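Local coordinates for malonyl CoA-acyl carrier protein transacylase (PDB 3IM9) that catalyses the transfer of the malonyl group from malonyl-CoA to holo-acyl carrier protein, a step of fatty acid biosynthesis, at residues A165-N168 with Q172-V175; S136-L141 with E184-G189; V261-S266 with S288-K293. All blocks are in the same frame, centred on the assembly; numbering follows the deposited sequence.

Contact 1: residues A165-N168 with Q172-V175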
loop_
_atom_site.group_PDB
_atom_site.type_symbol
_atom_site.label_atom_id
_atom_site.label_comp_id
_atom_site.label_asym_id
_atom_site.label_seq_id
_atom_site.Cartn_x
_atom_site.Cartn_y
_atom_site.Cartn_z
ATOM N N ALA A 165 -2.888 -13.073 -1.274
ATOM C CA ALA A 165 -3.354 -11.766 -0.842
ATOM C C ALA A 165 -2.531 -10.639 -1.451
ATOM O O ALA A 165 -3.083 -9.754 -2.104
ATOM C CB ALA A 165 -3.337 -11.675 0.678
ATOM N N ASN A 166 -1.214 -10.656 -1.244
ATOM C CA ASN A 166 -0.414 -9.579 -1.774
ATOM C C ASN A 166 0.513 -10.241 -2.770
ATOM O O ASN A 166 1.372 -11.042 -2.427
ATOM C CB ASN A 166 0.428 -8.817 -0.683
ATOM C CG ASN A 166 -0.332 -8.172 0.419
ATOM O OD1 ASN A 166 0.316 -7.851 1.478
ATOM N ND2 ASN A 166 -1.540 -7.861 0.273
ATOM N N ILE A 167 0.329 -9.931 -4.050
ATOM C CA ILE A 167 1.092 -10.516 -5.146
ATOM C C ILE A 167 2.207 -9.501 -5.480
ATOM O O ILE A 167 1.984 -8.557 -6.185
ATOM C CB ILE A 167 0.182 -10.711 -6.386
ATOM C CG1 ILE A 167 -1.119 -11.496 -6.027
ATOM C CG2 ILE A 167 0.965 -11.476 -7.413
ATOM C CD1 ILE A 167 -0.990 -12.769 -5.341
ATOM N N ASN A 168 3.322 -9.662 -4.813
ATOM C CA ASN A 168 4.343 -8.590 -4.700
ATOM C C ASN A 168 5.410 -8.602 -5.759
ATOM O O ASN A 168 5.661 -7.557 -6.352
ATOM C CB ASN A 168 4.950 -8.592 -3.277
ATOM C CG ASN A 168 3.931 -8.146 -2.227
ATOM O OD1 ASN A 168 2.879 -7.598 -2.558
ATOM N ND2 ASN A 168 4.298 -8.318 -0.950
ATOM N N GLN A 172 7.697 -13.651 -4.108
ATOM C CA GLN A 172 7.193 -13.121 -2.829
ATOM C C GLN A 172 5.673 -12.953 -2.974
ATOM O O GLN A 172 5.176 -12.025 -3.616
ATOM C CB GLN A 172 7.834 -11.791 -2.497
ATOM C CG GLN A 172 7.280 -11.250 -1.113
ATOM C CD GLN A 172 7.840 -9.891 -0.788
ATOM O OE1 GLN A 172 9.113 -9.690 -0.781
ATOM N NE2 GLN A 172 6.998 -8.995 -0.451
ATOM N N ILE A 173 4.905 -13.881 -2.352
ATOM C CA ILE A 173 3.434 -13.893 -2.387
ATOM C C ILE A 173 2.991 -13.990 -0.949
ATOM O O ILE A 173 3.316 -14.959 -0.288
ATOM C CB ILE A 173 2.856 -15.105 -3.206
ATOM C CG1 ILE A 173 3.426 -15.133 -4.680
ATOM C CG2 ILE A 173 1.318 -15.035 -3.195
ATOM C CD1 ILE A 173 3.254 -13.904 -5.474
ATOM N N VAL A 174 2.246 -12.972 -0.477
ATOM C CA VAL A 174 1.691 -13.085 0.867
ATOM C C VAL A 174 0.346 -13.708 0.736
ATOM O O VAL A 174 -0.422 -13.318 -0.114
ATOM C CB VAL A 174 1.565 -11.648 1.486
ATOM C CG1 VAL A 174 1.061 -11.767 2.952
ATOM C CG2 VAL A 174 2.907 -10.909 1.520
ATOM N N VAL A 175 0.096 -14.700 1.618
ATOM C CA VAL A 175 -1.184 -15.377 1.634
ATOM C C VAL A 175 -1.942 -14.972 2.935
ATOM O O VAL A 175 -1.335 -14.451 3.891
ATOM C CB VAL A 175 -1.069 -16.887 1.594
ATOM C CG1 VAL A 175 -0.335 -17.278 0.229
ATOM C CG2 VAL A 175 -0.260 -17.440 2.777
#
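N166 and V174 face each other as a hydrogen-bonded antiparallel pair, and their side chains lie alongside one another, pointing the same way. From its root outward, the N166 side chain runs along the valine: CB is 3.7 Å from V174 CB, CG stays beside that same atom, and N166 OD1 still lies 4.0 Å from V174 CG2. With chi1 at -60°, CG sits beside the backbone N and opposite the carbonyl carbon. The asparagine's polar end is thus carried up one flank of the valine, towards the active-site region: its side chain is about 4 Å from that of H207, assigned by similarity to the active site.

A classic beta bulge interrupts the ladder here. V174 O accepts from both A165 N (2.7 Å) and N166 N (3.0 Å), the first donor lying in the carbonyl plane and the second tilted 27° from it; A165 has the helix-like psi of -56° expected at the first bulge position. V174 N returns a bond to N166 O at 2.9 Å, and N168 N reaches Q172 O at 3.2 Å near the turn.

The opposite face carries I167 and I173, a non-hydrogen-bonded pair whose side chains touch twice, through I167 CG2 to I173 CD1 (3.9 Å) and I167 CD1 to I173 CG2.

The two strands form a beta hairpin. Helix 145-155 covers the isoleucine face through F145 and V148, strand 135-141 flanks 172-175, and strand 261-262 flanks 165-168.

Contact 2: residues S136-L141 with E184-G189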
loop_
_atom_site.group_PDB
_atom_site.type_symbol
_atom_site.label_atom_id
_atom_site.label_comp_id
_atom_site.label_asym_id
_atom_site.label_seq_id
_atom_site.Cartn_x
_atom_site.Cartn_y
_atom_site.Cartn_z
ATOM N N SER A 136 -4.977 -14.609 9.890
ATOM C CA SER A 136 -3.608 -14.103 9.864
ATOM C C SER A 136 -3.085 -14.056 8.420
ATOM O O SER A 136 -3.848 -14.268 7.470
ATOM C CB SER A 136 -2.766 -15.067 10.723
ATOM O OG SER A 136 -1.462 -14.501 10.937
ATOM N N MET A 137 -1.773 -13.778 8.279
ATOM C CA MET A 137 -1.116 -13.662 6.914
ATOM C C MET A 137 0.252 -14.247 7.051
ATOM O O MET A 137 0.848 -14.254 8.140
ATOM C CB MET A 137 -1.037 -12.221 6.407
ATOM C CG MET A 137 -2.445 -11.528 6.328
ATOM S SD MET A 137 -2.202 -9.844 5.808
ATOM C CE MET A 137 -2.175 -10.063 4.031
ATOM N N ALA A 138 0.791 -14.725 5.900
ATOM C CA ALA A 138 2.176 -15.172 5.909
ATOM C C ALA A 138 2.795 -14.890 4.555
ATOM O O ALA A 138 2.157 -15.035 3.523
ATOM C CB ALA A 138 2.245 -16.708 6.171
ATOM N N ALA A 139 4.090 -14.556 4.583
ATOM C CA ALA A 139 4.790 -14.362 3.293
ATOM C C ALA A 139 5.381 -15.699 2.833
ATOM O O ALA A 139 6.156 -16.313 3.547
ATOM C CB ALA A 139 5.906 -13.319 3.504
ATOM N N VAL A 140 5.014 -16.075 1.617
ATOM C CA VAL A 140 5.605 -17.323 1.023
ATOM C C VAL A 140 6.713 -16.841 0.063
ATOM O O VAL A 140 6.424 -16.077 -0.898
ATOM C CB VAL A 140 4.546 -18.112 0.292
ATOM C CG1 VAL A 140 5.206 -19.359 -0.334
ATOM C CG2 VAL A 140 3.353 -18.461 1.202
ATOM N N LEU A 141 7.946 -17.275 0.335
ATOM C CA LEU A 141 9.060 -16.768 -0.468
ATOM C C LEU A 141 9.542 -17.928 -1.313
ATOM O O LEU A 141 9.684 -19.038 -0.829
ATOM C CB LEU A 141 10.182 -16.255 0.394
ATOM C CG LEU A 141 9.714 -15.164 1.393
ATOM C CD1 LEU A 141 10.880 -14.649 2.214
ATOM C CD2 LEU A 141 8.952 -13.941 0.754
ATOM N N GLU A 184 -0.473 -23.919 9.480
ATOM C CA GLU A 184 -0.113 -25.209 8.827
ATOM C C GLU A 184 0.863 -24.918 7.698
ATOM O O GLU A 184 1.817 -25.685 7.514
ATOM C CB GLU A 184 -1.383 -25.870 8.314
ATOM C CG GLU A 184 -1.127 -27.228 7.703
ATOM C CD GLU A 184 -2.442 -27.932 7.285
ATOM O OE1 GLU A 184 -3.530 -27.334 7.458
ATOM O OE2 GLU A 184 -2.340 -29.069 6.752
ATOM N N LEU A 185 0.634 -23.861 6.929
ATOM C CA LEU A 185 1.580 -23.486 5.858
ATOM C C LEU A 185 2.955 -23.116 6.411
ATOM O O LEU A 185 3.989 -23.447 5.816
ATOM C CB LEU A 185 0.980 -22.379 5.027
ATOM C CG LEU A 185 1.840 -21.999 3.849
ATOM C CD1 LEU A 185 2.125 -23.181 2.939
ATOM C CD2 LEU A 185 1.161 -20.832 3.060
ATOM N N VAL A 186 2.968 -22.308 7.471
ATOM C CA VAL A 186 4.224 -21.950 8.152
ATOM C C VAL A 186 4.980 -23.281 8.510
ATOM O O VAL A 186 6.205 -23.357 8.270
ATOM C CB VAL A 186 3.966 -21.081 9.407
ATOM C CG1 VAL A 186 5.329 -20.944 10.183
ATOM C CG2 VAL A 186 3.476 -19.719 8.942
ATOM N N GLU A 187 4.257 -24.219 9.090
ATOM C CA GLU A 187 4.926 -25.470 9.579
ATOM C C GLU A 187 5.419 -26.299 8.417
ATOM O O GLU A 187 6.563 -26.786 8.507
ATOM C CB GLU A 187 3.941 -26.319 10.360
ATOM C CG GLU A 187 3.617 -25.670 11.682
ATOM C CD GLU A 187 2.450 -26.362 12.388
ATOM O OE1 GLU A 187 2.198 -25.946 13.540
ATOM O OE2 GLU A 187 1.798 -27.285 11.811
ATOM N N LYS A 188 4.605 -26.443 7.369
ATOM C CA LYS A 188 4.953 -27.318 6.246
ATOM C C LYS A 188 5.659 -26.645 5.117
ATOM O O LYS A 188 6.086 -27.336 4.153
ATOM C CB LYS A 188 3.671 -27.972 5.632
ATOM C CG LYS A 188 3.003 -28.734 6.696
ATOM C CD LYS A 188 1.772 -29.444 6.081
ATOM C CE LYS A 188 2.176 -30.484 5.050
ATOM N NZ LYS A 188 1.102 -31.561 4.869
ATOM N N GLY A 189 5.797 -25.305 5.135
ATOM C CA GLY A 189 6.311 -24.535 3.946
ATOM C C GLY A 189 7.635 -25.027 3.379
ATOM O O GLY A 189 7.726 -25.216 2.169
#
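A138 and V140 meet L185 and V186 through aliphatic carbons alone: neither ring, amide nor carboxylate enters the contact. A138 and V140 belong to the face of strand 136-141 that looks at the helix, while the intervening A139 projects from the opposite face.

The tighter of the two meetings is V140 CG2 to L185 CD2, at 3.7 Å. The side chains cross at about a right angle, and one methyl of each makes the contact. L185 has its CG opposite the backbone N (chi1 -176°), which extends the branch from the helix towards the strand; V140 answers with CG2, the methyl beside its own backbone N. A138 CB and V186 CG2 are farther apart, at 4.3 Å, a looser van der Waals contact. The buried surface is correspondingly small, 116 Å² summed over both segments.

The helix itself is two-sided. L185 is buried and directed at the strand, V186 lies at the partly exposed flank, and E187 and K188 are exposed. Within 184-189, K188 N bonds to E184 O at 2.9 Å.

Around this pair, L185 also packs on V175 and on I151 and L155 of helix 145-155, and V186 on V197 and P199.

Strands 135-141, 162-169, 172-176 and 196-199 are ordered 4-1-3-2, antiparallel throughout, with helices 145-155 and 179-188 following the first and third; strand 261-262 extends the sheet beyond 162-169, parallel to it. The four-stranded part has the beta-alpha-beta-beta-alpha-beta topology of a ferredoxin-like subdomain, as in FabD-family enzymes, and its second helix here meets its first strand.

Contact 3: residues V261-S266 with S288-K293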
loop_
_atom_site.group_PDB
_atom_site.type_symbol
_atom_site.label_atom_id
_atom_site.label_comp_id
_atom_site.label_asym_id
_atom_site.label_seq_id
_atom_site.Cartn_x
_atom_site.Cartn_y
_atom_site.Cartn_z
ATOM N N VAL A 261 -3.928 -7.803 -3.605
ATOM C CA VAL A 261 -3.191 -6.649 -4.157
ATOM C C VAL A 261 -2.404 -7.098 -5.326
ATOM O O VAL A 261 -1.459 -7.888 -5.182
ATOM C CB VAL A 261 -2.288 -6.044 -3.047
ATOM C CG1 VAL A 261 -1.437 -4.907 -3.641
ATOM C CG2 VAL A 261 -3.156 -5.460 -1.900
ATOM N N GLN A 262 -2.817 -6.639 -6.507
ATOM C CA GLN A 262 -2.154 -7.057 -7.753
ATOM C C GLN A 262 -0.933 -6.243 -8.057
ATOM O O GLN A 262 -0.895 -5.500 -9.055
ATOM C CB GLN A 262 -3.187 -7.018 -8.911
ATOM C CG GLN A 262 -4.417 -7.894 -8.619
ATOM C CD GLN A 262 -4.123 -9.374 -8.780
ATOM O OE1 GLN A 262 -3.040 -9.815 -9.154
ATOM N NE2 GLN A 262 -5.117 -10.189 -8.381
ATOM N N PHE A 263 0.095 -6.286 -7.201
ATOM C CA PHE A 263 1.235 -5.392 -7.442
ATOM C C PHE A 263 2.055 -5.745 -8.656
ATOM O O PHE A 263 2.460 -4.807 -9.369
ATOM C CB PHE A 263 2.113 -5.307 -6.163
ATOM C CG PHE A 263 3.136 -4.174 -6.251
ATOM C CD1 PHE A 263 4.437 -4.481 -6.596
ATOM C CD2 PHE A 263 2.725 -2.880 -6.043
ATOM C CE1 PHE A 263 5.396 -3.439 -6.755
ATOM C CE2 PHE A 263 3.661 -1.789 -6.119
ATOM C CZ PHE A 263 5.012 -2.084 -6.485
ATOM N N ILE A 264 2.276 -7.037 -8.899
ATOM C CA ILE A 264 3.042 -7.415 -10.117
ATOM C C ILE A 264 2.262 -6.924 -11.359
ATOM O O ILE A 264 2.877 -6.249 -12.210
ATOM C CB ILE A 264 3.266 -8.932 -10.185
ATOM C CG1 ILE A 264 4.217 -9.328 -9.034
ATOM C CG2 ILE A 264 3.936 -9.347 -11.513
ATOM C CD1 ILE A 264 4.314 -10.870 -8.953
ATOM N N ASN A 265 0.948 -7.214 -11.460
ATOM C CA ASN A 265 0.270 -6.889 -12.727
ATOM C C ASN A 265 0.168 -5.391 -12.888
ATOM O O ASN A 265 0.157 -4.891 -14.024
ATOM C CB ASN A 265 -1.094 -7.524 -12.747
ATOM C CG ASN A 265 -1.069 -9.021 -12.954
ATOM O OD1 ASN A 265 -2.083 -9.675 -12.671
ATOM N ND2 ASN A 265 0.027 -9.559 -13.366
ATOM N N SER A 266 0.021 -4.661 -11.771
ATOM C CA SER A 266 -0.043 -3.181 -11.842
ATOM C C SER A 266 1.310 -2.627 -12.304
ATOM O O SER A 266 1.306 -1.638 -13.127
ATOM C CB SER A 266 -0.328 -2.621 -10.472
ATOM O OG SER A 266 -1.603 -3.002 -9.992
ATOM N N SER A 288 10.463 -0.202 -4.355
ATOM C CA SER A 288 11.562 -0.151 -5.313
ATOM C C SER A 288 12.191 -1.510 -5.393
ATOM O O SER A 288 12.496 -2.020 -6.496
ATOM C CB SER A 288 12.601 0.931 -4.918
ATOM O OG SER A 288 12.038 2.241 -4.826
ATOM N N GLY A 289 12.289 -2.207 -4.232
ATOM C CA GLY A 289 12.851 -3.582 -4.252
ATOM C C GLY A 289 11.988 -4.550 -5.005
ATOM O O GLY A 289 12.498 -5.434 -5.659
ATOM N N LEU A 290 10.669 -4.429 -4.869
ATOM C CA LEU A 290 9.769 -5.337 -5.543
ATOM C C LEU A 290 9.868 -5.033 -7.040
ATOM O O LEU A 290 9.842 -5.968 -7.830
ATOM C CB LEU A 290 8.308 -5.114 -5.097
ATOM C CG LEU A 290 8.089 -5.421 -3.575
ATOM C CD1 LEU A 290 6.584 -5.163 -3.301
ATOM C CD2 LEU A 290 8.430 -6.892 -3.216
ATOM N N ILE A 291 9.858 -3.759 -7.426
ATOM C CA ILE A 291 9.894 -3.464 -8.887
ATOM C C ILE A 291 11.188 -3.958 -9.513
ATOM O O ILE A 291 11.136 -4.476 -10.638
ATOM C CB ILE A 291 9.636 -2.017 -9.147
ATOM C CG1 ILE A 291 8.193 -1.714 -8.739
ATOM C CG2 ILE A 291 9.827 -1.684 -10.655
ATOM C CD1 ILE A 291 7.816 -0.228 -8.774
ATOM N N LYS A 292 12.306 -3.834 -8.797
ATOM C CA LYS A 292 13.579 -4.336 -9.311
ATOM C C LYS A 292 13.494 -5.821 -9.645
ATOM O O LYS A 292 14.104 -6.256 -10.636
ATOM C CB LYS A 292 14.693 -4.050 -8.279
ATOM C CG LYS A 292 16.115 -4.569 -8.692
ATOM C CD LYS A 292 16.624 -4.044 -10.004
ATOM C CE LYS A 292 16.898 -2.503 -9.928
ATOM N NZ LYS A 292 17.322 -1.987 -11.268
ATOM N N LYS A 293 12.758 -6.609 -8.888
ATOM C CA LYS A 293 12.603 -8.039 -9.149
ATOM C C LYS A 293 11.639 -8.307 -10.268
ATOM O O LYS A 293 11.640 -9.365 -10.851
ATOM C CB LYS A 293 12.149 -8.783 -7.861
ATOM C CG LYS A 293 13.310 -8.871 -6.821
ATOM C CD LYS A 293 12.883 -9.301 -5.354
ATOM C CE LYS A 293 13.849 -8.780 -4.201
ATOM N NZ LYS A 293 13.186 -8.478 -2.859
#
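F263 belongs to the first turn of helix 263-272 and packs on L290 and I291 of helix 286-294, the connecting helix of a beta-alpha-beta crossover between parallel strands 275-281 and 299-303. The contact joins the first turn of helix 263-272, which follows the short edge strand 261-262 of the mixed sheet, to the crossover helix of the parallel sheet.

The ring does most of the reaching, met by the CG1 branch of I291. With chi1 at -168°, its CG stands opposite the backbone N and the ring projects to the second helix, where CE1 approaches L290 CB at 3.7 Å and I291 CG1 at 3.8 Å. Both neighbours come in obliquely to the ring. F263 CD1 also meets L290 CD1 at 4.0 Å, and CZ lies 3.9 Å from I291 CG1, so CD1, CE1 and CZ together span two successive residues. M94, L287 and I294 extend this apolar surround.

Behind the ring, the start of the helix is tied down at the N-cap residue. Q262 O accepts from S266 N (3.0 Å) and S266 OG (2.8 Å), which arrive from opposite faces of its carbonyl plane. Q262 also centres an inverse gamma turn, closed by a weak F263 N to V261 O bond.

Across the interface the chemistry is purely apolar, so its hold comes from shape and burial; the directional bonds lie within 261-266, where they fix the backbone bearing F263 and satisfy the buried S266 hydroxyl.

All three contacts are buried, but the centres of contacts 1 and 3 are about 12 and 11 Å from the centre of the chain, that of contact 2 about 21 Å, on the inner side of a helix whose outer residues are exposed. One mixed sheet connects them: strand 172-176 of contact 1 pairs with strand 135-141 of contact 2, and strand 162-169 pairs with 261-262 of contact 3. Evidence for this continuity includes probable hydrogen bonds from V140 N to I173 O (2.8 Å) and from I167 N to V261 O (2.9 Å). Contacts 2 and 3 do not touch. Backbone bonding dominates contact 1, nearest the active site, whereas helices meet their partners through carbon alone: aliphatic methyls in contact 2, a phenyl ring in contact 3.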